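Local coordinates for protein exosome complex component Rrp42 (Methanothermobacter thermautotrophicus, PDB 2WNR) that probably serves as a non-catalytic subunit of the archaeal RNA-degrading exosome, contributing to the structure of the active site of its partner Rrp41, at residues R52-G56 / N57-I61; I144-D147 / G148-D152. One frame throughout, in Å; residues are numbered along the deposited sequence.

Interaction 1. Residues R52-G56 / N57-I61; sequences RVKLG and NTQII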
# COMPACT_ATOMS: atom_id res chain seq x y z
N ARG A 52 -14.21 -23.76 -15.08
CA ARG A 52 -15.07 -22.65 -15.48
C ARG A 52 -16.51 -23.05 -15.17
O ARG A 52 -17.03 -24.02 -15.74
CB ARG A 52 -14.88 -22.34 -16.97
CG ARG A 52 -15.72 -21.18 -17.49
CD ARG A 52 -15.90 -21.24 -19.01
NE ARG A 52 -15.20 -20.17 -19.71
CZ ARG A 52 -14.19 -20.34 -20.57
NH1 ARG A 52 -13.74 -21.55 -20.86
NH2 ARG A 52 -13.64 -19.28 -21.16
N VAL A 53 -17.14 -22.33 -14.25
CA VAL A 53 -18.53 -22.60 -13.88
C VAL A 53 -19.46 -21.46 -14.33
O VAL A 53 -19.17 -20.28 -14.13
CB VAL A 53 -18.70 -22.87 -12.37
CG1 VAL A 53 -20.17 -22.86 -11.96
CG2 VAL A 53 -18.09 -24.19 -12.01
N LYS A 54 -20.57 -21.85 -14.95
CA LYS A 54 -21.63 -20.92 -15.29
C LYS A 54 -22.89 -21.34 -14.55
O LYS A 54 -23.36 -22.47 -14.68
CB LYS A 54 -21.88 -20.88 -16.79
CG LYS A 54 -20.84 -20.10 -17.58
CD LYS A 54 -21.26 -19.92 -19.04
CE LYS A 54 -22.35 -18.86 -19.17
NZ LYS A 54 -22.76 -18.61 -20.58
N LEU A 55 -23.42 -20.42 -13.76
CA LEU A 55 -24.64 -20.65 -13.01
C LEU A 55 -25.59 -19.55 -13.47
O LEU A 55 -25.47 -18.40 -13.07
CB LEU A 55 -24.34 -20.59 -11.49
CG LEU A 55 -25.46 -20.48 -10.44
CD1 LEU A 55 -26.53 -21.55 -10.60
CD2 LEU A 55 -24.88 -20.51 -9.03
N GLY A 56 -26.51 -19.90 -14.35
CA GLY A 56 -27.20 -18.89 -15.14
C GLY A 56 -26.12 -18.21 -15.95
O GLY A 56 -25.35 -18.87 -16.66
N ASN A 57 -26.03 -16.89 -15.84
CA ASN A 57 -24.99 -16.14 -16.54
C ASN A 57 -23.80 -15.80 -15.66
O ASN A 57 -22.78 -15.33 -16.16
CB ASN A 57 -25.57 -14.87 -17.16
CG ASN A 57 -26.37 -15.14 -18.39
OD1 ASN A 57 -26.03 -16.03 -19.17
ND2 ASN A 57 -27.44 -14.38 -18.59
N THR A 58 -23.94 -16.02 -14.35
CA THR A 58 -22.85 -15.81 -13.41
C THR A 58 -21.73 -16.78 -13.77
O THR A 58 -21.93 -17.99 -13.79
CB THR A 58 -23.32 -16.00 -11.94
OG1 THR A 58 -24.24 -14.96 -11.60
CG2 THR A 58 -22.16 -15.92 -10.99
N GLN A 59 -20.57 -16.22 -14.06
CA GLN A 59 -19.46 -17.01 -14.55
C GLN A 59 -18.21 -16.81 -13.72
O GLN A 59 -17.80 -15.67 -13.48
CB GLN A 59 -19.19 -16.69 -16.02
CG GLN A 59 -18.15 -17.57 -16.67
CD GLN A 59 -18.08 -17.37 -18.16
OE1 GLN A 59 -19.03 -16.87 -18.78
NE2 GLN A 59 -16.97 -17.77 -18.75
N ILE A 60 -17.61 -17.90 -13.28
CA ILE A 60 -16.41 -17.86 -12.46
C ILE A 60 -15.39 -18.85 -13.00
O ILE A 60 -15.72 -19.99 -13.30
CB ILE A 60 -16.72 -18.20 -10.96
CG1 ILE A 60 -17.55 -17.09 -10.32
CG2 ILE A 60 -15.43 -18.41 -10.16
CD1 ILE A 60 -17.94 -17.38 -8.90
N ILE A 61 -14.15 -18.40 -13.15
CA ILE A 61 -13.05 -19.28 -13.46
C ILE A 61 -12.14 -19.42 -12.24
O ILE A 61 -11.76 -18.43 -11.62
CB ILE A 61 -12.25 -18.77 -14.65
CG1 ILE A 61 -13.12 -18.85 -15.91
CG2 ILE A 61 -10.95 -19.56 -14.81
CD1 ILE A 61 -12.62 -18.00 -17.03
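A beta hairpin with a two-residue loop is made here as Arg52-Leu55 pairs antiparallel with Thr58-Ile61, the short strand axes 4.8 Å apart and 167° between their directions. Two pairs are hydrogen-bonded. Val53 N reaches Ile60 O at 2.9 Å, with a return bond from Ile60 N to Val53 O at 3.0 Å; Leu55 N donates to Thr58 O at 2.9 Å, but the bond closing the turn, Thr58 N to Leu55 O, is 3.1 Å long and weak, being markedly bent. Gly56, with a phi of 62°, sits where the turn calls for a positive phi, which favours glycine. On one face the aliphatic part of Gln59 runs across the stem of Lys54, CG to CG at 3.8 Å. Arg52 lies alongside Ile61 instead: with its CG anti to the backbone N (chi1 -180°), that atom comes 3.8 Å from Ile61 CG1, the two side chains pointing the same way. Val53, Leu55, Thr58 and Ile60 occupy the other face, where Val53, Leu55 and Ile60 rest on Ala153, Ala154 and Ala157 of helix 150-164. The chain reversal from Leu55 to Thr58 is a type II' turn, a classic closure for hairpins with two-residue loops.

Interaction 2. Residues I144-D147 / G148-D152; sequences IDYD and GNLFD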
# COMPACT_ATOMS: atom_id res chain seq x y z
N ILE A 144 -15.86 -13.44 -13.61
CA ILE A 144 -15.85 -13.00 -15.00
C ILE A 144 -17.14 -12.27 -15.36
O ILE A 144 -17.14 -11.34 -16.17
CB ILE A 144 -15.65 -14.23 -15.92
CG1 ILE A 144 -14.31 -14.94 -15.62
CG2 ILE A 144 -15.73 -13.88 -17.38
CD1 ILE A 144 -13.05 -14.08 -15.75
N ASP A 145 -18.25 -12.70 -14.76
CA ASP A 145 -19.59 -12.20 -15.08
C ASP A 145 -20.42 -12.39 -13.82
O ASP A 145 -20.38 -13.46 -13.19
CB ASP A 145 -20.18 -13.02 -16.23
CG ASP A 145 -20.90 -12.16 -17.29
OD1 ASP A 145 -21.07 -10.93 -17.13
OD2 ASP A 145 -21.29 -12.75 -18.32
N TYR A 146 -21.15 -11.35 -13.41
CA TYR A 146 -21.96 -11.45 -12.20
C TYR A 146 -23.43 -11.18 -12.50
O TYR A 146 -23.82 -10.06 -12.82
CB TYR A 146 -21.44 -10.51 -11.11
CG TYR A 146 -22.38 -10.32 -9.93
CD1 TYR A 146 -22.82 -11.40 -9.16
CD2 TYR A 146 -22.84 -9.04 -9.60
CE1 TYR A 146 -23.70 -11.21 -8.09
CE2 TYR A 146 -23.72 -8.85 -8.53
CZ TYR A 146 -24.14 -9.94 -7.78
OH TYR A 146 -25.00 -9.74 -6.72
N ASP A 147 -24.24 -12.23 -12.40
CA ASP A 147 -25.68 -12.13 -12.66
C ASP A 147 -26.45 -12.79 -11.52
O ASP A 147 -27.54 -13.32 -11.74
CB ASP A 147 -26.03 -12.76 -14.02
CG ASP A 147 -27.34 -12.24 -14.61
OD1 ASP A 147 -27.82 -11.16 -14.18
OD2 ASP A 147 -27.90 -12.89 -15.52
N GLY A 148 -25.88 -12.76 -10.32
CA GLY A 148 -26.52 -13.33 -9.13
C GLY A 148 -25.82 -14.54 -8.52
O GLY A 148 -25.40 -15.46 -9.23
N ASN A 149 -25.69 -14.54 -7.20
CA ASN A 149 -25.24 -15.71 -6.45
C ASN A 149 -23.80 -16.12 -6.76
O ASN A 149 -23.55 -17.09 -7.48
CB ASN A 149 -26.21 -16.89 -6.63
CG ASN A 149 -25.94 -18.04 -5.69
OD1 ASN A 149 -25.08 -17.96 -4.81
ND2 ASN A 149 -26.68 -19.13 -5.87
N LEU A 150 -22.87 -15.37 -6.21
CA LEU A 150 -21.48 -15.65 -6.36
C LEU A 150 -21.04 -16.88 -5.55
O LEU A 150 -20.22 -17.66 -6.00
CB LEU A 150 -20.72 -14.43 -5.90
CG LEU A 150 -20.12 -13.42 -6.89
CD1 LEU A 150 -20.67 -13.29 -8.31
CD2 LEU A 150 -19.75 -12.13 -6.18
N PHE A 151 -21.62 -17.05 -4.37
CA PHE A 151 -21.19 -18.07 -3.42
C PHE A 151 -21.31 -19.50 -3.96
O PHE A 151 -20.35 -20.28 -3.89
CB PHE A 151 -21.96 -17.94 -2.10
CG PHE A 151 -21.85 -16.60 -1.48
CD1 PHE A 151 -20.85 -16.32 -0.55
CD2 PHE A 151 -22.75 -15.59 -1.81
CE1 PHE A 151 -20.74 -15.06 0.03
CE2 PHE A 151 -22.65 -14.32 -1.24
CZ PHE A 151 -21.64 -14.06 -0.32
N ASP A 152 -22.49 -19.82 -4.50
CA ASP A 152 -22.77 -21.18 -4.95
C ASP A 152 -21.93 -21.51 -6.16
O ASP A 152 -21.38 -22.60 -6.24
CB ASP A 152 -24.25 -21.37 -5.23
CG ASP A 152 -25.12 -21.14 -4.01
OD1 ASP A 152 -24.56 -20.92 -2.92
OD2 ASP A 152 -26.37 -21.18 -4.14
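Between Tyr146 and Leu150 the chain passes from strand into helix through Gly148, whose phi of 114° and psi of 135° would press a side chain against the carbonyl oxygen of Asp147 and so call for glycine. Just before this, Ile144 and Asp145 both face Gln59 of the adjoining strand, the signature of a classic beta bulge. The Tyr146 ring is the main side chain to meet the connection. Its CG stands anti to the backbone N (chi1 167°), which carries the ring along the following backbone: CE1 approaches Gly148 N at 3.5 Å and Gly148 CA at 3.7 Å, and the same ring carbon is 4.0 Å from Asn149 N, both nitrogens placed obliquely to the ring, neither over its face nor at its edge. Leu150 reaches the ring too, but its modelled approach is too short to carry weight. The Tyr146 hydroxyl hydrogen-bonds Glu214, whose same carboxylate oxygen accepts Asn149 N. A leucine in place of Tyr146 would probably leave Glu214 without its hydroxyl partner and uncover the Gly148 backbone beside the ring. Asn149 starts the helix: its OD1 accepts Asp152 N at 3.2 Å in a nearly straight bond, the donor standing above the amide carbonyl plane. In return Asn149 ND2 gives a straight 2.7 Å bond to Asp152 OD2, met from above the carboxylate plane. Because this reciprocal bond joins side chain to side chain, the pattern is an asparagine N-cap at a strand-to-helix junction and not a full capping box.

Interaction 1 comes first along the chain, closing the tight turn that links strand 49-55 to strand 58-69. Interaction 2 opens more than eighty residues later, closing the short connection from strand 133-145 into helix 150-164. The two are in series, neither nesting nor crossing, yet their centres are about 7 Å apart because strands 58-69 and 133-145 are antiparallel neighbours in one sheet. Thr58 makes the join: its OG1 lies 2.7 Å from Gly148 O and 2.8 Å from Asp147 N, both probable hydrogen bonds. The hairpin's turn end is thus tied to the connection that leads into the helix packing against its face, within the first RNase PH domain.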